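Local coordinates for type II secretion chaperone CpaB (Acinetobacter nosocomialis M2, PDB 6O38), which acts as a type II secretion chaperone that binds the metalloprotease CpaA, probably to support its export, at residues 107-119 with 125-137. Numbering follows the deposited sequence.
Sequences VDQDIVRWTGRFD and QNFFTITQSQKDH
The carboxylate of Asp110 is gripped through both oxygens where strand 127-133 ends. Its OD1 takes the backbone N of Lys135 at 2.6 Å on the syn lone pair; Gln134 N gives its main bond to Asp110 O and a weak one to OD1, while OD2 is hydrogen-bonded to Ser392 OG of the CpaA chain. CG lies anti to the backbone N (chi1 179°), which carries the acid across to these amides; a short side chain with two acceptor oxygens suits this place. Beyond it, backbone bonds run in pairs between Val112 and Gln132, Trp114 and Ile130, and Gly116 and Phe128; Trp114 N to Ile130 O measures 2.7 Å. The indole of Trp114 turns an edge to this strand, CE3 lying 3.3 Å from Ile130 O and CZ3 3.9 Å from Gln132 CB. Gly116, lacking a side chain, lets the Phe128 ring fold back over its backbone in a CH-pi contact, CA to ring centroid 3.8 Å; Phe128 CG sits between the backbone N and the carbonyl carbon (chi1 63°), which brings the ring there. Phe118 meets Phe128 obliquely, planes at 50°. Arg113 and Thr131 lie side by side: Arg113 NH1 makes a salt bridge to Glu400 of the CpaA chain, Thr131 OG1 a hydrogen bond to the same carboxylate. Ile111 CG2 meets Thr131 CG2. This is an antiparallel beta hairpin within a larger sheet, with Trp114, Phe128 and Ile130 on one face and Ile111, Arg113 and Thr131 on the face at the chaperone-substrate interface.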
ATOM      1  N   VAL G 107      -7.952  18.689 -11.730  1.00 76.52           N
ATOM      2  CA  VAL G 107      -6.670  18.540 -12.408  1.00 77.08           C
ATOM      3  C   VAL G 107      -6.651  19.316 -13.728  1.00 79.80           C
ATOM      4  O   VAL G 107      -5.585  19.747 -14.181  1.00 80.80           O
ATOM      5  CB  VAL G 107      -6.375  17.039 -12.614  1.00 76.87           C
ATOM      6  CG1 VAL G 107      -5.089  16.816 -13.402  1.00 77.91           C
ATOM      7  CG2 VAL G 107      -6.318  16.309 -11.266  1.00 74.85           C
ATOM      8  N   ASP G 108      -7.814  19.535 -14.329  1.00 79.42           N
ATOM      9  CA  ASP G 108      -8.005  20.282 -15.575  1.00 82.61           C
ATOM     10  C   ASP G 108      -9.504  20.572 -15.669  1.00 84.09           C
ATOM     11  O   ASP G 108     -10.247  20.323 -14.712  1.00 82.67           O
ATOM     12  CB  ASP G 108      -7.431  19.534 -16.785  1.00 83.78           C
ATOM     13  CG  ASP G 108      -8.189  18.255 -17.122  1.00 83.92           C
ATOM     14  OD1 ASP G 108      -9.172  17.922 -16.433  1.00 82.95           O
ATOM     15  OD2 ASP G 108      -7.777  17.568 -18.084  1.00 85.43           O
ATOM     16  N   GLN G 109      -9.969  21.104 -16.807  1.00 86.59           N
ATOM     17  CA  GLN G 109     -11.406  21.360 -16.925  1.00 88.25           C
ATOM     18  C   GLN G 109     -12.227  20.076 -16.914  1.00 86.84           C
ATOM     19  O   GLN G 109     -13.410  20.106 -16.557  1.00 87.31           O
ATOM     20  CB  GLN G 109     -11.744  22.168 -18.178  1.00 92.09           C
ATOM     21  CG  GLN G 109     -11.340  23.624 -18.151  1.00 94.37           C
ATOM     22  CD  GLN G 109     -11.841  24.342 -19.393  1.00 98.35           C
ATOM     23  OE1 GLN G 109     -12.476  23.726 -20.249  1.00 99.32           O
ATOM     24  NE2 GLN G 109     -11.588  25.645 -19.485  1.00100.94           N
ATOM     25  N   ASP G 110     -11.632  18.941 -17.280  1.00 85.33           N
ATOM     26  CA  ASP G 110     -12.410  17.724 -17.452  1.00 84.71           C
ATOM     27  C   ASP G 110     -12.143  16.644 -16.412  1.00 81.27           C
ATOM     28  O   ASP G 110     -12.998  15.771 -16.223  1.00 80.77           O
ATOM     29  CB  ASP G 110     -12.156  17.149 -18.852  1.00 86.49           C
ATOM     30  CG  ASP G 110     -12.908  15.861 -19.099  1.00 86.31           C
ATOM     31  OD1 ASP G 110     -14.152  15.877 -19.017  1.00 87.44           O
ATOM     32  OD2 ASP G 110     -12.249  14.834 -19.364  1.00 85.25           O
ATOM     33  N   ILE G 111     -11.012  16.692 -15.715  1.00 79.12           N
ATOM     34  CA  ILE G 111     -10.594  15.625 -14.815  1.00 76.00           C
ATOM     35  C   ILE G 111     -10.527  16.179 -13.397  1.00 74.33           C
ATOM     36  O   ILE G 111      -9.935  17.239 -13.163  1.00 74.89           O
ATOM     37  CB  ILE G 111      -9.241  15.026 -15.240  1.00 74.99           C
ATOM     38  CG1 ILE G 111      -9.336  14.488 -16.667  1.00 77.29           C
ATOM     39  CG2 ILE G 111      -8.828  13.926 -14.293  1.00 72.70           C
ATOM     40  CD1 ILE G 111      -8.006  14.049 -17.241  1.00 77.96           C
ATOM     41  N   VAL G 112     -11.143  15.464 -12.459  1.00 73.57           N
ATOM     42  CA  VAL G 112     -11.118  15.802 -11.041  1.00 71.28           C
ATOM     43  C   VAL G 112     -10.580  14.598 -10.284  1.00 69.91           C
ATOM     44  O   VAL G 112     -10.912  13.453 -10.610  1.00 70.79           O
ATOM     45  CB  VAL G 112     -12.521  16.196 -10.529  1.00 72.07           C
ATOM     46  CG1 VAL G 112     -12.499  16.463  -9.034  1.00 70.60           C
ATOM     47  CG2 VAL G 112     -13.042  17.409 -11.286  1.00 75.13           C
ATOM     48  N   ARG G 113      -9.744  14.853  -9.279  1.00 69.48           N
ATOM     49  CA  ARG G 113      -9.146  13.802  -8.467  1.00 67.21           C
ATOM     50  C   ARG G 113      -9.648  13.907  -7.035  1.00 65.35           C
ATOM     51  O   ARG G 113      -9.567  14.977  -6.422  1.00 65.17           O
ATOM     52  CB  ARG G 113      -7.616  13.887  -8.487  1.00 66.42           C
ATOM     53  CG  ARG G 113      -6.935  12.708  -7.809  1.00 64.69           C
ATOM     54  CD  ARG G 113      -5.440  12.929  -7.627  1.00 64.08           C
ATOM     55  NE  ARG G 113      -4.868  13.830  -8.625  1.00 65.79           N
ATOM     56  CZ  ARG G 113      -4.249  13.424  -9.729  1.00 67.58           C
ATOM     57  NH1 ARG G 113      -4.123  12.129  -9.985  1.00 68.18           N
ATOM     58  NH2 ARG G 113      -3.755  14.312 -10.581  1.00 68.94           N
ATOM     59  N   TRP G 114     -10.165  12.801  -6.509  1.00 67.52           N
ATOM     60  CA  TRP G 114     -10.512  12.686  -5.099  1.00 65.68           C
ATOM     61  C   TRP G 114      -9.426  11.905  -4.372  1.00 64.22           C
ATOM     62  O   TRP G 114      -8.960  10.874  -4.862  1.00 64.56           O
ATOM     63  CB  TRP G 114     -11.861  11.986  -4.910  1.00 65.97           C
ATOM     64  CG  TRP G 114     -13.044  12.797  -5.337  1.00 67.28           C
ATOM     65  CD1 TRP G 114     -13.848  13.555  -4.538  1.00 67.78           C
ATOM     66  CD2 TRP G 114     -13.573  12.911  -6.664  1.00 69.40           C
ATOM     67  NE1 TRP G 114     -14.838  14.146  -5.285  1.00 69.76           N
ATOM     68  CE2 TRP G 114     -14.691  13.766  -6.594  1.00 70.29           C
ATOM     69  CE3 TRP G 114     -13.205  12.380  -7.903  1.00 71.00           C
ATOM     70  CZ2 TRP G 114     -15.446  14.100  -7.716  1.00 72.32           C
ATOM     71  CZ3 TRP G 114     -13.957  12.714  -9.016  1.00 73.08           C
ATOM     72  CH2 TRP G 114     -15.063  13.565  -8.915  1.00 73.63           C
ATOM     73  N   THR G 115      -9.024  12.402  -3.206  1.00 64.25           N
ATOM     74  CA  THR G 115      -8.043  11.733  -2.363  1.00 62.91           C
ATOM     75  C   THR G 115      -8.634  11.497  -0.980  1.00 62.22           C
ATOM     76  O   THR G 115      -9.309  12.370  -0.426  1.00 63.11           O
ATOM     77  CB  THR G 115      -6.754  12.556  -2.250  1.00 62.90           C
ATOM     78  OG1 THR G 115      -6.273  12.874  -3.562  1.00 64.05           O
ATOM     79  CG2 THR G 115      -5.683  11.774  -1.506  1.00 62.01           C
ATOM     80  N   GLY G 116      -8.390  10.306  -0.431  1.00 61.03           N
ATOM     81  CA  GLY G 116      -8.895   9.965   0.884  1.00 60.90           C
ATOM     82  C   GLY G 116      -7.947   9.051   1.628  1.00 60.50           C
ATOM     83  O   GLY G 116      -7.025   8.469   1.052  1.00 59.97           O
ATOM     84  N   ARG G 117      -8.186   8.934   2.932  1.00 60.19           N
ATOM     85  CA  ARG G 117      -7.420   8.054   3.802  1.00 60.58           C
ATOM     86  C   ARG G 117      -8.348   7.068   4.499  1.00 60.19           C
ATOM     87  O   ARG G 117      -9.528   7.350   4.724  1.00 60.32           O
ATOM     88  CB  ARG G 117      -6.617   8.842   4.844  1.00 62.37           C
ATOM     89  CG  ARG G 117      -5.596   9.792   4.249  1.00 62.05           C
ATOM     90  CD  ARG G 117      -4.509  10.124   5.258  1.00 63.60           C
ATOM     91  NE  ARG G 117      -3.405  10.862   4.650  1.00 63.25           N
ATOM     92  CZ  ARG G 117      -2.322  10.285   4.138  1.00 62.61           C
ATOM     93  NH1 ARG G 117      -2.200   8.965   4.163  1.00 62.20           N
ATOM     94  NH2 ARG G 117      -1.360  11.025   3.603  1.00 62.52           N
ATOM     95  N   PHE G 118      -7.796   5.908   4.844  1.00 63.53           N
ATOM     96  CA  PHE G 118      -8.576   4.845   5.459  1.00 62.58           C
ATOM     97  C   PHE G 118      -8.688   5.057   6.964  1.00 63.74           C
ATOM     98  O   PHE G 118      -7.803   5.636   7.600  1.00 65.63           O
ATOM     99  CB  PHE G 118      -7.950   3.486   5.152  1.00 61.25           C
ATOM    100  CG  PHE G 118      -7.972   3.133   3.693  1.00 60.77           C
ATOM    101  CD1 PHE G 118      -9.148   2.726   3.088  1.00 60.61           C
ATOM    102  CD2 PHE G 118      -6.822   3.217   2.925  1.00 60.97           C
ATOM    103  CE1 PHE G 118      -9.178   2.405   1.744  1.00 60.93           C
ATOM    104  CE2 PHE G 118      -6.845   2.897   1.579  1.00 60.90           C
ATOM    105  CZ  PHE G 118      -8.026   2.490   0.989  1.00 60.93           C
ATOM    106  N   ASP G 119      -9.802   4.584   7.529  1.00 66.89           N
ATOM    107  CA  ASP G 119     -10.089   4.816   8.942  1.00 68.37           C
ATOM    108  C   ASP G 119      -9.223   3.983   9.881  1.00 70.56           C
ATOM    109  O   ASP G 119      -8.874   4.460  10.965  1.00 71.54           O
ATOM    110  CB  ASP G 119     -11.567   4.544   9.226  1.00 69.67           C
ATOM    111  CG  ASP G 119     -12.488   5.410   8.397  1.00 69.01           C
ATOM    112  OD1 ASP G 119     -12.316   6.647   8.412  1.00 68.31           O
ATOM    113  OD2 ASP G 119     -13.382   4.851   7.730  1.00 69.66           O
ATOM    114  N   GLN G 125       0.920   6.267   5.727  1.00 59.59           N
ATOM    115  CA  GLN G 125       1.207   5.721   4.400  1.00 56.99           C
ATOM    116  C   GLN G 125      -0.022   5.410   3.561  1.00 54.87           C
ATOM    117  O   GLN G 125       0.004   5.636   2.350  1.00 53.11           O
ATOM    118  CB  GLN G 125       2.085   4.456   4.514  1.00 57.80           C
ATOM    119  CG  GLN G 125       3.491   4.738   4.997  1.00 59.99           C
ATOM    120  CD  GLN G 125       4.222   5.695   4.059  1.00 59.64           C
ATOM    121  OE1 GLN G 125       4.166   5.545   2.834  1.00 58.36           O
ATOM    122  NE2 GLN G 125       4.897   6.682   4.627  1.00 61.10           N
ATOM    123  N   ASN G 126      -1.096   4.899   4.152  1.00 58.38           N
ATOM    124  CA  ASN G 126      -2.204   4.379   3.366  1.00 57.93           C
ATOM    125  C   ASN G 126      -3.136   5.506   2.951  1.00 57.08           C
ATOM    126  O   ASN G 126      -3.380   6.442   3.718  1.00 57.88           O
ATOM    127  CB  ASN G 126      -2.982   3.328   4.155  1.00 61.04           C
ATOM    128  CG  ASN G 126      -2.095   2.198   4.648  1.00 62.16           C
ATOM    129  OD1 ASN G 126      -2.358   1.600   5.689  1.00 63.29           O
ATOM    130  ND2 ASN G 126      -1.041   1.897   3.896  1.00 62.06           N
ATOM    131  N   PHE G 127      -3.661   5.396   1.733  1.00 58.82           N
ATOM    132  CA  PHE G 127      -4.571   6.378   1.158  1.00 58.21           C
ATOM    133  C   PHE G 127      -5.095   5.811  -0.153  1.00 58.35           C
ATOM    134  O   PHE G 127      -4.647   4.760  -0.620  1.00 58.65           O
ATOM    135  CB  PHE G 127      -3.880   7.728   0.932  1.00 56.25           C
ATOM    136  CG  PHE G 127      -2.861   7.714  -0.177  1.00 54.45           C
ATOM    137  CD1 PHE G 127      -1.588   7.211   0.038  1.00 54.42           C
ATOM    138  CD2 PHE G 127      -3.173   8.219  -1.430  1.00 53.47           C
ATOM    139  CE1 PHE G 127      -0.649   7.200  -0.978  1.00 53.51           C
ATOM    140  CE2 PHE G 127      -2.238   8.212  -2.451  1.00 52.47           C
ATOM    141  CZ  PHE G 127      -0.974   7.703  -2.223  1.00 52.53           C
ATOM    142  N   PHE G 128      -6.050   6.523  -0.744  1.00 56.69           N
ATOM    143  CA  PHE G 128      -6.590   6.142  -2.039  1.00 57.57           C
ATOM    144  C   PHE G 128      -6.872   7.393  -2.857  1.00 56.53           C
ATOM    145  O   PHE G 128      -7.056   8.487  -2.317  1.00 55.88           O
ATOM    146  CB  PHE G 128      -7.866   5.293  -1.901  1.00 60.56           C
ATOM    147  CG  PHE G 128      -9.010   6.010  -1.240  1.00 60.91           C
ATOM    148  CD1 PHE G 128      -9.170   5.967   0.134  1.00 61.50           C
ATOM    149  CD2 PHE G 128      -9.934   6.715  -1.996  1.00 60.95           C
ATOM    150  CE1 PHE G 128     -10.222   6.623   0.744  1.00 62.03           C
ATOM    151  CE2 PHE G 128     -10.988   7.372  -1.391  1.00 61.60           C
ATOM    152  CZ  PHE G 128     -11.132   7.327  -0.020  1.00 62.11           C
ATOM    153  N   THR G 129      -6.903   7.217  -4.177  1.00 60.39           N
ATOM    154  CA  THR G 129      -7.169   8.308  -5.102  1.00 59.61           C
ATOM    155  C   THR G 129      -8.155   7.834  -6.156  1.00 62.43           C
ATOM    156  O   THR G 129      -8.061   6.702  -6.638  1.00 64.87           O
ATOM    157  CB  THR G 129      -5.895   8.820  -5.797  1.00 57.31           C
ATOM    158  OG1 THR G 129      -5.407   7.824  -6.705  1.00 58.16           O
ATOM    159  CG2 THR G 129      -4.810   9.157  -4.781  1.00 55.47           C
ATOM    160  N   ILE G 130      -9.094   8.705  -6.511  1.00 62.69           N
ATOM    161  CA  ILE G 130     -10.052   8.451  -7.581  1.00 64.95           C
ATOM    162  C   ILE G 130      -9.951   9.623  -8.544  1.00 63.89           C
ATOM    163  O   ILE G 130     -10.328  10.750  -8.200  1.00 63.05           O
ATOM    164  CB  ILE G 130     -11.487   8.287  -7.063  1.00 66.74           C
ATOM    165  CG1 ILE G 130     -11.600   7.046  -6.176  1.00 68.50           C
ATOM    166  CG2 ILE G 130     -12.465   8.203  -8.225  1.00 68.58           C
ATOM    167  CD1 ILE G 130     -12.917   6.946  -5.435  1.00 70.01           C
ATOM    168  N   THR G 131      -9.449   9.361  -9.745  1.00 65.28           N
ATOM    169  CA  THR G 131      -9.267  10.382 -10.767  1.00 65.10           C
ATOM    170  C   THR G 131     -10.209  10.064 -11.920  1.00 67.81           C
ATOM    171  O   THR G 131     -10.149   8.968 -12.490  1.00 69.61           O
ATOM    172  CB  THR G 131      -7.814  10.428 -11.238  1.00 64.18           C
ATOM    173  OG1 THR G 131      -6.946  10.258 -10.111  1.00 61.72           O
ATOM    174  CG2 THR G 131      -7.512  11.767 -11.868  1.00 63.67           C
ATOM    175  N   GLN G 132     -11.072  11.018 -12.259  1.00 68.48           N
ATOM    176  CA  GLN G 132     -12.216  10.761 -13.120  1.00 70.82           C
ATOM    177  C   GLN G 132     -12.320  11.828 -14.197  1.00 71.73           C
ATOM    178  O   GLN G 132     -12.272  13.026 -13.899  1.00 71.09           O
ATOM    179  CB  GLN G 132     -13.506  10.725 -12.296  1.00 71.38           C
ATOM    180  CG  GLN G 132     -14.767  10.483 -13.098  1.00 73.98           C
ATOM    181  CD  GLN G 132     -15.935  10.091 -12.219  1.00 75.01           C
ATOM    182  OE1 GLN G 132     -15.887   9.082 -11.515  1.00 74.96           O
ATOM    183  NE2 GLN G 132     -16.990  10.896 -12.245  1.00 76.40           N
ATOM    184  N   SER G 133     -12.466  11.390 -15.443  1.00 71.84           N
ATOM    185  CA  SER G 133     -12.766  12.277 -16.557  1.00 73.41           C
ATOM    186  C   SER G 133     -14.269  12.293 -16.799  1.00 75.20           C
ATOM    187  O   SER G 133     -14.929  11.252 -16.734  1.00 76.13           O
ATOM    188  CB  SER G 133     -12.038  11.832 -17.827  1.00 74.99           C
ATOM    189  OG  SER G 133     -12.560  12.481 -18.974  1.00 77.14           O
ATOM    190  N   GLN G 134     -14.811  13.483 -17.053  1.00 74.95           N
ATOM    191  CA  GLN G 134     -16.240  13.614 -17.311  1.00 77.48           C
ATOM    192  C   GLN G 134     -16.569  13.414 -18.788  1.00 79.89           C
ATOM    193  O   GLN G 134     -17.535  12.722 -19.120  1.00 82.04           O
ATOM    194  CB  GLN G 134     -16.759  14.968 -16.820  1.00 79.56           C
ATOM    195  CG  GLN G 134     -18.252  15.141 -17.047  1.00 83.91           C
ATOM    196  CD  GLN G 134     -19.078  14.440 -15.984  1.00 84.20           C
ATOM    197  OE1 GLN G 134     -18.564  14.067 -14.930  1.00 81.28           O
ATOM    198  NE2 GLN G 134     -20.365  14.251 -16.261  1.00 88.00           N
ATOM    199  N   LYS G 135     -15.789  14.033 -19.678  1.00 78.81           N
ATOM    200  CA  LYS G 135     -16.063  13.944 -21.110  1.00 81.18           C
ATOM    201  C   LYS G 135     -16.070  12.492 -21.569  1.00 80.62           C
ATOM    202  O   LYS G 135     -17.057  12.008 -22.134  1.00 83.36           O
ATOM    203  CB  LYS G 135     -15.025  14.761 -21.886  1.00 80.62           C
ATOM    204  CG  LYS G 135     -15.025  14.545 -23.394  1.00 82.80           C
ATOM    205  CD  LYS G 135     -13.923  15.362 -24.062  1.00 82.71           C
ATOM    206  CE  LYS G 135     -13.844  15.092 -25.559  1.00 85.28           C
ATOM    207  NZ  LYS G 135     -15.047  15.581 -26.284  1.00 88.31           N
ATOM    208  N   ASP G 136     -14.978  11.778 -21.327  1.00 78.13           N
ATOM    209  CA  ASP G 136     -14.958  10.329 -21.473  1.00 77.88           C
ATOM    210  C   ASP G 136     -15.276   9.716 -20.116  1.00 76.45           C
ATOM    211  O   ASP G 136     -14.591  10.003 -19.129  1.00 74.11           O
ATOM    212  CB  ASP G 136     -13.600   9.845 -21.980  1.00 76.99           C
ATOM    213  CG  ASP G 136     -12.965  10.814 -22.954  1.00 78.05           C
ATOM    214  OD1 ASP G 136     -13.706  11.437 -23.741  1.00 80.18           O
ATOM    215  OD2 ASP G 136     -11.725  10.961 -22.923  1.00 77.28           O
ATOM    216  N   HIS G 137     -16.295   8.860 -20.067  1.00 77.05           N
ATOM    217  CA  HIS G 137     -16.714   8.268 -18.801  1.00 76.48           C
ATOM    218  C   HIS G 137     -15.665   7.266 -18.342  1.00 73.31           C
ATOM    219  O   HIS G 137     -15.875   6.050 -18.400  1.00 73.85           O
ATOM    220  CB  HIS G 137     -18.092   7.615 -18.929  1.00 80.01           C
ATOM    221  CG  HIS G 137     -19.191   8.585 -19.236  1.00 83.61           C
ATOM    222  ND1 HIS G 137     -19.274   9.262 -20.434  1.00 85.58           N
ATOM    223  CD2 HIS G 137     -20.248   8.999 -18.497  1.00 85.90           C
ATOM    224  CE1 HIS G 137     -20.337  10.047 -20.421  1.00 89.07           C
ATOM    225  NE2 HIS G 137     -20.945   9.906 -19.257  1.00 89.33           N
TER